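Choline kinase (Cryptosporidium parvum, PDB 3MES) probably phosphorylates choline and ethanolamine with ATP, and binds ADP, magnesium and the bis-quaternary ligand decamethonium in its active-site cleft. Local coordinates at residues B[162-165]-B[166-169]; B[226-229]-B[230-234]; B[332-335]-B[336-340]; B[367-370]-B[371-375]. All coordinates share one frame; numbering follows the deposited sequence.

Contact 1 (B[162-165]-B[166-169]); sequences LQLT and HICV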
loop_
_atom_site.group_PDB
_atom_site.type_symbol
_atom_site.label_atom_id
_atom_site.label_comp_id
_atom_site.label_asym_id
_atom_site.label_seq_id
_atom_site.Cartn_x
_atom_site.Cartn_y
_atom_site.Cartn_z
ATOM N N LEU B 162 0.870 12.932 -5.938
ATOM C CA LEU B 162 1.714 12.864 -4.754
ATOM C C LEU B 162 1.038 13.537 -3.562
ATOM O O LEU B 162 1.269 13.156 -2.413
ATOM C CB LEU B 162 3.080 13.502 -5.019
ATOM C CG LEU B 162 3.911 12.884 -6.148
ATOM C CD1 LEU B 162 5.379 13.272 -6.005
ATOM C CD2 LEU B 162 3.757 11.371 -6.167
ATOM N N GLN B 163 0.199 14.531 -3.841
ATOM C CA GLN B 163 -0.479 15.282 -2.784
ATOM C C GLN B 163 -1.530 14.426 -2.086
ATOM O O GLN B 163 -1.929 14.715 -0.959
ATOM C CB GLN B 163 -1.133 16.551 -3.345
ATOM C CG GLN B 163 -0.166 17.551 -3.970
ATOM C CD GLN B 163 0.596 18.370 -2.939
ATOM O OE1 GLN B 163 0.360 18.258 -1.737
ATOM N NE2 GLN B 163 1.517 19.204 -3.411
ATOM N N LEU B 164 -1.976 13.370 -2.761
ATOM C CA LEU B 164 -3.032 12.514 -2.225
ATOM C C LEU B 164 -2.509 11.627 -1.104
ATOM O O LEU B 164 -1.534 10.898 -1.284
ATOM C CB LEU B 164 -3.660 11.671 -3.336
ATOM C CG LEU B 164 -4.183 12.484 -4.523
ATOM C CD1 LEU B 164 -4.750 11.568 -5.607
ATOM C CD2 LEU B 164 -5.222 13.503 -4.059
ATOM N N THR B 165 -3.169 11.689 0.048
ATOM C CA THR B 165 -2.663 11.062 1.268
ATOM C C THR B 165 -2.482 9.549 1.160
ATOM O O THR B 165 -1.503 9.003 1.663
ATOM C CB THR B 165 -3.561 11.378 2.485
ATOM O OG1 THR B 165 -3.968 12.750 2.439
ATOM C CG2 THR B 165 -2.812 11.110 3.790
ATOM N N HIS B 166 -3.425 8.869 0.516
ATOM C CA HIS B 166 -3.327 7.417 0.382
ATOM C C HIS B 166 -2.143 7.030 -0.499
ATOM O O HIS B 166 -1.505 6.009 -0.277
ATOM C CB HIS B 166 -4.625 6.820 -0.164
ATOM C CG HIS B 166 -4.902 7.179 -1.590
ATOM N ND1 HIS B 166 -5.455 8.386 -1.960
ATOM C CD2 HIS B 166 -4.707 6.487 -2.738
ATOM C CE1 HIS B 166 -5.585 8.424 -3.275
ATOM N NE2 HIS B 166 -5.137 7.284 -3.770
ATOM N N ILE B 167 -1.849 7.859 -1.493
ATOM C CA ILE B 167 -0.700 7.624 -2.360
ATOM C C ILE B 167 0.596 7.942 -1.624
ATOM O O ILE B 167 1.578 7.212 -1.738
ATOM C CB ILE B 167 -0.769 8.478 -3.641
ATOM C CG1 ILE B 167 -1.834 7.932 -4.591
ATOM C CG2 ILE B 167 0.587 8.504 -4.337
ATOM C CD1 ILE B 167 -2.001 8.759 -5.849
ATOM N N CYS B 168 0.588 9.035 -0.868
ATOM C CA CYS B 168 1.763 9.453 -0.115
ATOM C C CYS B 168 2.251 8.362 0.830
ATOM O O CYS B 168 3.434 8.011 0.834
ATOM C CB CYS B 168 1.462 10.724 0.682
ATOM S SG CYS B 168 2.833 11.278 1.713
ATOM N N VAL B 169 1.335 7.822 1.627
ATOM C CA VAL B 169 1.696 6.840 2.646
ATOM C C VAL B 169 2.109 5.475 2.090
ATOM O O VAL B 169 2.827 4.730 2.758
ATOM C CB VAL B 169 0.577 6.654 3.688
ATOM C CG1 VAL B 169 0.384 7.937 4.488
ATOM C CG2 VAL B 169 -0.720 6.226 3.010
#

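Contact 2 (B[226-229]-B[230-234]); sequences SKIL and EEIDQ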
loop_
_atom_site.group_PDB
_atom_site.type_symbol
_atom_site.label_atom_id
_atom_site.label_comp_id
_atom_site.label_asym_id
_atom_site.label_seq_id
_atom_site.Cartn_x
_atom_site.Cartn_y
_atom_site.Cartn_z
ATOM N N SER B 226 27.672 30.498 -9.397
ATOM C CA SER B 226 28.849 30.874 -8.630
ATOM C C SER B 226 28.566 30.851 -7.132
ATOM O O SER B 226 29.404 30.416 -6.340
ATOM C CB SER B 226 29.338 32.257 -9.059
ATOM O OG SER B 226 30.707 32.433 -8.741
ATOM N N LYS B 227 27.380 31.315 -6.745
ATOM C CA LYS B 227 26.992 31.337 -5.339
ATOM C C LYS B 227 26.810 29.923 -4.793
ATOM O O LYS B 227 27.067 29.661 -3.619
ATOM C CB LYS B 227 25.707 32.144 -5.142
ATOM C CG LYS B 227 25.367 32.412 -3.681
ATOM C CD LYS B 227 26.227 33.527 -3.109
ATOM C CE LYS B 227 26.363 33.406 -1.595
ATOM N NZ LYS B 227 25.051 33.215 -0.919
ATOM N N ILE B 228 26.363 29.014 -5.653
ATOM C CA ILE B 228 26.167 27.623 -5.263
ATOM C C ILE B 228 27.501 26.946 -4.972
ATOM O O ILE B 228 27.604 26.120 -4.065
ATOM C CB ILE B 228 25.421 26.833 -6.355
ATOM C CG1 ILE B 228 23.998 27.370 -6.520
ATOM C CG2 ILE B 228 25.399 25.345 -6.023
ATOM C CD1 ILE B 228 23.169 27.295 -5.258
ATOM N N LEU B 229 28.520 27.301 -5.750
ATOM C CA LEU B 229 29.859 26.757 -5.562
ATOM C C LEU B 229 30.430 27.148 -4.205
ATOM O O LEU B 229 31.223 26.411 -3.624
ATOM C CB LEU B 229 30.793 27.230 -6.676
ATOM C CG LEU B 229 30.561 26.614 -8.056
ATOM C CD1 LEU B 229 31.546 27.179 -9.070
ATOM C CD2 LEU B 229 30.665 25.098 -7.986
ATOM N N GLU B 230 30.027 28.312 -3.708
ATOM C CA GLU B 230 30.469 28.776 -2.399
ATOM C C GLU B 230 29.715 28.059 -1.286
ATOM O O GLU B 230 30.295 27.693 -0.264
ATOM C CB GLU B 230 30.271 30.287 -2.270
ATOM C CG GLU B 230 31.007 31.106 -3.316
ATOM C CD GLU B 230 30.872 32.598 -3.078
ATOM O OE1 GLU B 230 31.418 33.382 -3.883
ATOM O OE2 GLU B 230 30.220 32.987 -2.087
ATOM N N GLU B 231 28.416 27.863 -1.494
ATOM C CA GLU B 231 27.570 27.192 -0.513
ATOM C C GLU B 231 28.039 25.764 -0.265
ATOM O O GLU B 231 27.981 25.270 0.860
ATOM C CB GLU B 231 26.111 27.186 -0.980
ATOM C CG GLU B 231 25.478 28.563 -1.080
ATOM C CD GLU B 231 25.052 29.111 0.269
ATOM O OE1 GLU B 231 24.566 28.322 1.109
ATOM O OE2 GLU B 231 25.193 30.333 0.484
ATOM N N ILE B 232 28.505 25.106 -1.319
ATOM C CA ILE B 232 28.944 23.718 -1.223
ATOM C C ILE B 232 30.039 23.525 -0.176
ATOM O O ILE B 232 30.104 22.487 0.482
ATOM C CB ILE B 232 29.415 23.181 -2.588
ATOM C CG1 ILE B 232 28.226 23.079 -3.546
ATOM C CG2 ILE B 232 30.085 21.828 -2.429
ATOM C CD1 ILE B 232 28.553 22.438 -4.874
ATOM N N ASP B 233 30.893 24.530 -0.017
ATOM C CA ASP B 233 31.979 24.460 0.957
ATOM C C ASP B 233 31.456 24.325 2.386
ATOM O O ASP B 233 32.122 23.747 3.245
ATOM C CB ASP B 233 32.884 25.690 0.845
ATOM C CG ASP B 233 33.679 25.714 -0.448
ATOM O OD1 ASP B 233 34.134 24.638 -0.893
ATOM O OD2 ASP B 233 33.854 26.815 -1.015
ATOM N N GLN B 234 30.264 24.861 2.635
ATOM C CA GLN B 234 29.665 24.830 3.969
ATOM C C GLN B 234 28.683 23.675 4.116
ATOM O O GLN B 234 28.149 23.440 5.199
ATOM C CB GLN B 234 28.918 26.135 4.247
ATOM C CG GLN B 234 29.752 27.395 4.119
ATOM C CD GLN B 234 28.900 28.655 4.165
ATOM O OE1 GLN B 234 29.323 29.686 4.690
ATOM N NE2 GLN B 234 27.690 28.573 3.615
#

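Contact 3 (B[332-335]-B[336-340]); sequences LFIS and VYLSQ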
loop_
_atom_site.group_PDB
_atom_site.type_symbol
_atom_site.label_atom_id
_atom_site.label_comp_id
_atom_site.label_asym_id
_atom_site.label_seq_id
_atom_site.Cartn_x
_atom_site.Cartn_y
_atom_site.Cartn_z
ATOM N N LEU B 332 2.615 12.576 8.335
ATOM C CA LEU B 332 1.938 11.319 8.045
ATOM C C LEU B 332 2.898 10.378 7.327
ATOM O O LEU B 332 2.994 9.196 7.657
ATOM C CB LEU B 332 0.689 11.560 7.198
ATOM C CG LEU B 332 -0.412 12.364 7.890
ATOM C CD1 LEU B 332 -1.561 12.649 6.932
ATOM C CD2 LEU B 332 -0.905 11.631 9.131
ATOM N N PHE B 333 3.619 10.911 6.349
ATOM C CA PHE B 333 4.597 10.121 5.617
ATOM C C PHE B 333 5.596 9.508 6.587
ATOM O O PHE B 333 5.836 8.299 6.577
ATOM C CB PHE B 333 5.331 10.991 4.599
ATOM C CG PHE B 333 6.361 10.248 3.794
ATOM C CD1 PHE B 333 6.075 9.812 2.511
ATOM C CD2 PHE B 333 7.615 9.986 4.320
ATOM C CE1 PHE B 333 7.020 9.132 1.767
ATOM C CE2 PHE B 333 8.564 9.305 3.581
ATOM C CZ PHE B 333 8.267 8.878 2.304
ATOM N N ILE B 334 6.162 10.354 7.440
ATOM C CA ILE B 334 7.232 9.936 8.331
ATOM C C ILE B 334 6.755 8.971 9.409
ATOM O O ILE B 334 7.513 8.113 9.859
ATOM C CB ILE B 334 7.936 11.153 8.959
ATOM C CG1 ILE B 334 8.723 11.903 7.879
ATOM C CG2 ILE B 334 8.854 10.713 10.092
ATOM C CD1 ILE B 334 9.241 13.253 8.328
ATOM N N SER B 335 5.497 9.109 9.817
ATOM C CA SER B 335 4.910 8.193 10.787
ATOM C C SER B 335 4.781 6.795 10.196
ATOM O O SER B 335 5.067 5.797 10.862
ATOM C CB SER B 335 3.538 8.693 11.239
ATOM O OG SER B 335 3.647 9.954 11.868
ATOM N N VAL B 336 4.339 6.728 8.946
ATOM C CA VAL B 336 4.188 5.451 8.260
ATOM C C VAL B 336 5.554 4.845 7.964
ATOM O O VAL B 336 5.754 3.638 8.104
ATOM C CB VAL B 336 3.404 5.606 6.944
ATOM C CG1 VAL B 336 3.344 4.278 6.201
ATOM C CG2 VAL B 336 2.006 6.137 7.217
ATOM N N TYR B 337 6.489 5.694 7.552
ATOM C CA TYR B 337 7.856 5.270 7.275
ATOM C C TYR B 337 8.453 4.561 8.485
ATOM O O TYR B 337 8.909 3.418 8.390
ATOM C CB TYR B 337 8.720 6.479 6.889
ATOM C CG TYR B 337 10.198 6.171 6.764
ATOM C CD1 TYR B 337 10.733 5.702 5.569
ATOM C CD2 TYR B 337 11.057 6.350 7.840
ATOM C CE1 TYR B 337 12.079 5.418 5.451
ATOM C CE2 TYR B 337 12.405 6.068 7.732
ATOM C CZ TYR B 337 12.912 5.603 6.535
ATOM O OH TYR B 337 14.257 5.321 6.421
ATOM N N LEU B 338 8.440 5.245 9.627
ATOM C CA LEU B 338 9.021 4.712 10.855
ATOM C C LEU B 338 8.292 3.466 11.345
ATOM O O LEU B 338 8.914 2.538 11.863
ATOM C CB LEU B 338 9.030 5.779 11.950
ATOM C CG LEU B 338 9.998 6.939 11.716
ATOM C CD1 LEU B 338 9.788 8.040 12.748
ATOM C CD2 LEU B 338 11.433 6.436 11.742
ATOM N N SER B 339 6.972 3.451 11.190
ATOM C CA SER B 339 6.194 2.277 11.540
ATOM C C SER B 339 6.716 1.083 10.752
ATOM O O SER B 339 6.741 -0.040 11.251
ATOM C CB SER B 339 4.708 2.500 11.252
ATOM O OG SER B 339 4.187 3.550 12.050
ATOM N N GLN B 340 7.145 1.343 9.522
ATOM C CA GLN B 340 7.652 0.300 8.641
ATOM C C GLN B 340 9.081 -0.098 9.005
ATOM O O GLN B 340 9.379 -1.284 9.152
ATOM C CB GLN B 340 7.572 0.753 7.180
ATOM C CG GLN B 340 8.299 -0.151 6.188
ATOM C CD GLN B 340 7.615 -1.489 5.990
ATOM O OE1 GLN B 340 7.770 -2.406 6.796
ATOM N NE2 GLN B 340 6.859 -1.611 4.905
#

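Contact 4 (B[367-370]-B[371-375]); sequences SHIT and WGLWS. With DME (decamethonium ion), chain K.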
loop_
_atom_site.group_PDB
_atom_site.type_symbol
_atom_site.label_atom_id
_atom_site.label_comp_id
_atom_site.label_asym_id
_atom_site.label_seq_id
_atom_site.Cartn_x
_atom_site.Cartn_y
_atom_site.Cartn_z
ATOM N N SER B 367 19.142 17.873 -2.092
ATOM C CA SER B 367 18.428 17.512 -3.314
ATOM C C SER B 367 18.533 18.590 -4.392
ATOM O O SER B 367 18.843 18.293 -5.548
ATOM C CB SER B 367 16.957 17.223 -2.998
ATOM O OG SER B 367 16.221 16.945 -4.178
ATOM N N HIS B 368 18.278 19.840 -4.010
ATOM C CA HIS B 368 18.337 20.958 -4.952
ATOM C C HIS B 368 19.731 21.145 -5.539
ATOM O O HIS B 368 19.879 21.488 -6.712
ATOM C CB HIS B 368 17.890 22.263 -4.287
ATOM C CG HIS B 368 16.430 22.311 -3.964
ATOM N ND1 HIS B 368 15.451 22.013 -4.888
ATOM C CD2 HIS B 368 15.781 22.647 -2.824
ATOM C CE1 HIS B 368 14.264 22.150 -4.327
ATOM N NE2 HIS B 368 14.436 22.535 -3.075
ATOM N N ILE B 369 20.755 20.940 -4.721
ATOM C CA ILE B 369 22.125 21.113 -5.183
ATOM C C ILE B 369 22.572 19.938 -6.046
ATOM O O ILE B 369 23.191 20.123 -7.090
ATOM C CB ILE B 369 23.101 21.297 -4.009
ATOM C CG1 ILE B 369 23.122 22.765 -3.572
ATOM C CG2 ILE B 369 24.500 20.845 -4.402
ATOM C CD1 ILE B 369 24.092 23.057 -2.446
ATOM N N THR B 370 22.247 18.730 -5.602
ATOM C CA THR B 370 22.626 17.524 -6.322
ATOM C C THR B 370 22.086 17.536 -7.749
ATOM O O THR B 370 22.841 17.443 -8.713
ATOM C CB THR B 370 22.120 16.258 -5.596
ATOM O OG1 THR B 370 22.662 16.216 -4.267
ATOM C CG2 THR B 370 22.533 15.005 -6.353
ATOM N N TRP B 371 20.774 17.660 -7.881
ATOM C CA TRP B 371 20.152 17.596 -9.194
ATOM C C TRP B 371 20.450 18.833 -10.031
ATOM O O TRP B 371 20.353 18.800 -11.260
ATOM C CB TRP B 371 18.653 17.346 -9.064
ATOM C CG TRP B 371 18.360 16.001 -8.481
ATOM C CD1 TRP B 371 17.725 15.734 -7.302
ATOM C CD2 TRP B 371 18.716 14.731 -9.043
ATOM N NE1 TRP B 371 17.653 14.378 -7.105
ATOM C CE2 TRP B 371 18.253 13.739 -8.159
ATOM C CE3 TRP B 371 19.375 14.339 -10.212
ATOM C CZ2 TRP B 371 18.431 12.379 -8.404
ATOM C CZ3 TRP B 371 19.551 12.986 -10.454
ATOM C CH2 TRP B 371 19.079 12.023 -9.553
ATOM N N GLY B 372 20.823 19.921 -9.362
ATOM C CA GLY B 372 21.293 21.111 -10.057
ATOM C C GLY B 372 22.603 20.830 -10.774
ATOM O O GLY B 372 22.701 20.974 -11.992
ATOM N N LEU B 373 23.615 20.425 -10.013
ATOM C CA LEU B 373 24.908 20.084 -10.592
ATOM C C LEU B 373 24.755 18.962 -11.614
ATOM O O LEU B 373 25.393 18.978 -12.666
ATOM C CB LEU B 373 25.889 19.663 -9.497
ATOM C CG LEU B 373 26.130 20.665 -8.371
ATOM C CD1 LEU B 373 27.092 20.087 -7.342
ATOM C CD2 LEU B 373 26.649 21.986 -8.926
ATOM N N TRP B 374 23.909 17.990 -11.293
ATOM C CA TRP B 374 23.630 16.871 -12.188
ATOM C C TRP B 374 23.092 17.364 -13.525
ATOM O O TRP B 374 23.508 16.899 -14.588
ATOM C CB TRP B 374 22.620 15.923 -11.538
ATOM C CG TRP B 374 22.102 14.848 -12.448
ATOM C CD1 TRP B 374 22.629 13.603 -12.630
ATOM C CD2 TRP B 374 20.940 14.917 -13.287
ATOM N NE1 TRP B 374 21.873 12.894 -13.533
ATOM C CE2 TRP B 374 20.830 13.678 -13.950
ATOM C CE3 TRP B 374 19.986 15.906 -13.541
ATOM C CZ2 TRP B 374 19.806 13.403 -14.853
ATOM C CZ3 TRP B 374 18.969 15.632 -14.439
ATOM C CH2 TRP B 374 18.886 14.390 -15.084
ATOM N N SER B 375 22.165 18.311 -13.461
ATOM C CA SER B 375 21.535 18.853 -14.654
ATOM C C SER B 375 22.570 19.513 -15.562
ATOM O O SER B 375 22.424 19.518 -16.783
ATOM C CB SER B 375 20.446 19.854 -14.265
ATOM O OG SER B 375 19.479 19.982 -15.291
HETATM N N1 DME K . 8.766 12.179 -19.861
HETATM C C2 DME K . 9.983 12.623 -20.561
HETATM C C3 DME K . 11.195 12.482 -19.635
HETATM C C4 DME K . 12.391 13.279 -20.169
HETATM C C5 DME K . 13.630 13.095 -19.285
HETATM C C6 DME K . 13.452 13.774 -17.922
HETATM C C7 DME K . 14.453 14.920 -17.734
HETATM C C8 DME K . 15.347 14.681 -16.515
HETATM C C9 DME K . 14.784 15.353 -15.261
HETATM C C10 DME K . 14.941 14.443 -14.038
HETATM C C11 DME K . 15.201 15.263 -12.774
HETATM N N12 DME K . 15.438 14.367 -11.631
HETATM C C13 DME K . 7.629 13.029 -20.252
HETATM C C14 DME K . 8.482 10.782 -20.224
HETATM C C15 DME K . 8.970 12.282 -18.406
HETATM C C16 DME K . 14.290 13.467 -11.450
HETATM C C17 DME K . 16.648 13.570 -11.884
HETATM C C18 DME K . 15.612 15.177 -10.413
#

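Contact 1 (B[162-165]-B[166-169])
Leu164 and His166 lie side by side at the start of helix 165-179, their side chains pointing the same way. The leucine CB comes within 3.8 Å of His166 CE1, and Leu164 CD1 also approaches that carbon, so the methylene and one methyl run alongside the imidazole. With CG between the backbone N and the carbonyl carbon (chi1 69°), the imidazole of His166 is placed beside Leu164, which meets it obliquely. Ile167 meets the same leucine from another direction: the two branched chains cross obliquely, and their ends touch where Leu164 CD1 packs against Ile167 CD1 at 3.9 Å. Leu164 is thus flanked by a ring and an aliphatic chain, while its carbonyl serves the helix, Leu164 O accepting from Cys168 N at 2.9 Å. Thr165 O takes the next bond from Val169 N at 3.1 Å, and the CG2 methyl of Val169 sits close against that same oxygen. The hydroxyl of Thr165 turns outward, OG1 bonding to Val346 O of the second subunit. Leu164 and His166 also pack across that interface, against Glu344 and Ser339 of the second subunit, and Val169 meets its own counterpart there. Leu162, before the cap, touches Glu271, a magnesium ligand. The arrangement is that of a helix N-terminus with Leu164 at the N-cap position, reached here through a short 3-10 turn, and it joins the dimer interface to the outskirts of the metal site.

Contact 2 (B[226-229]-B[230-234])
The backbone of helix 222-231 is held here by Lys227 O accepting from Glu231 N at 3.1 Å and Ile228 O from Ile232 N at 3.1 Å, while the bond from Glu230 N to Ser226 O is weak. Lys227 and Glu231, four residues apart, form a salt bridge in which Lys227 NZ stands 3.2 Å from Glu231 OE2. The ammonium comes to the anti side of that oxygen, 21° out of the carboxylate plane. Both chains are bent where they meet: the lysine at chi2 and chi4, the glutamate at chi2 (-79°). The other oxygen, OE1, is held by Tyr402 OH, so both oxygens have a partner, which probably limits rotation of the carboxylate. Glu230 is extended and crosses Lys227 at about a right angle; its OE2 lies 3.9 Å from Lys227 CE but 5.3 Å from Lys227 NZ, near enough to add to the favourable field, probably modestly. On another side Ile228 CG2 and Ile232 CG1 come within 4.4 Å, Ile228 resting on Phe399 and Tyr402. Leu229 packs against Arg206 and Lys210. Such an i to i+4 lysine-glutamate bridge beside an apolar stripe is characteristic of an amphipathic helix, with one side packed on helices 198-214 and 391-411 and another carrying exposed charged residues.

Contact 3 (B[332-335]-B[336-340])
Ser335, Val336 and Ile334 have the most surface buried between these two turns of helix 327-342. Ser335 contributes chiefly through its carbonyl, which two donors of one residue grip: Ser339 N at 3.0 Å and Ser339 OG, closer, at 2.7 Å from Ser335 O. They arrive from opposite faces of the carbonyl plane, each tilted about 30° from it, so the oxygen is held from both sides. The hydroxyl of Ser339 folds back over the helix because OG stands anti to its own carbonyl carbon (chi1 -63°). Ser335's own hydroxyl bonds to Lys331 O, one turn earlier.

Val336 sets its CG2 methyl 3.2 Å from Leu332 O, the carbonyl that also receives Val336 N. CG2, anti to the carbonyl carbon of the valine, is the branch that reaches it. Ile334 lies alongside Leu338, both pointing the same way, and the touch is made by Ile334 CG2 and Leu338 CD1 at 3.9 Å. The backbone joins the same pair, Leu338 N to Ile334 O at 3.0 Å. Phe333 and Tyr337 approach less closely, with the tyrosine CB oblique to the phenyl ring; Tyr337 OH is hydrogen-bonded to His179 ND1.

The turns are enclosed by other helices. Ile334 and Leu338 face Met356 of helix 351-362, Phe333 and Tyr337 reach Ile298 of helix 294-303, and Val336 packs on Val169 of helix 165-179. Across the dimer interface Leu332 meets Leu332 of the second subunit, and His166 of that subunit packs against Val336 and Gln340, so this helix is shared between the helical core and the interface.

Contact 4 (B[367-370]-B[371-375])
Trp371 follows Ser367 by one helical turn, and Ser367 OG lies in the plane of its indole, at the edge, 3.7 Å from Trp371 CD1. The serine hydroxyl reaches there with OG anti to the backbone N (chi1 177°), and both it and Trp371 NE1 bond to Asn300 OD1, a shared acceptor that helps to set the indole's rotation. Trp371 CG is anti to its carbonyl carbon (chi1 -66°), whereas Trp374 CG is anti to its backbone N (chi1 171°). With these torsions the two indoles meet, Trp371 CZ3 over one face of Trp374 and offset toward its rim. Methyls of one decamethonium quaternary ammonium cover a face of Trp371, with C17 of the ligand 3.3 Å from Trp371 CZ3, and the same C17 sits over a face of Trp374. Two aromatic faces thus form part of a cation-binding box. Away from the ligand, Ile369 and Leu373 run side by side, touching at Ile369 CG2 and Leu373 CD1, 4.0 Å apart. Helix 364-376 packs on helix 198-214, where Trp205 meets Trp374 and Ile202 touches Ile369, and on helix 391-411, whose Phe399 packs on Leu373, while Cys303 of helix 294-303 lies against Ser367.

The four contacts form two touching pairs. Contacts 1 and 3, centres 12 Å apart, join helix 165-179 to helix 327-342, with Thr165 CG2 on Leu332 CD1 at 3.7 Å, and both reach the second subunit. Contacts 2 and 4, centres 13 Å apart, meet through Ile232 CD1 and Leu373 CD1 at 3.7 Å, away from the dimer partner. Their relation to the bound ligands differs: contact 4 lines the decamethonium pocket directly, whereas the Leu162 side chain in contact 1 is about 5 Å from a magnesium ion and about 10 Å from decamethonium. Nearest atoms of contacts 1 and 4 remain about 12 Å apart.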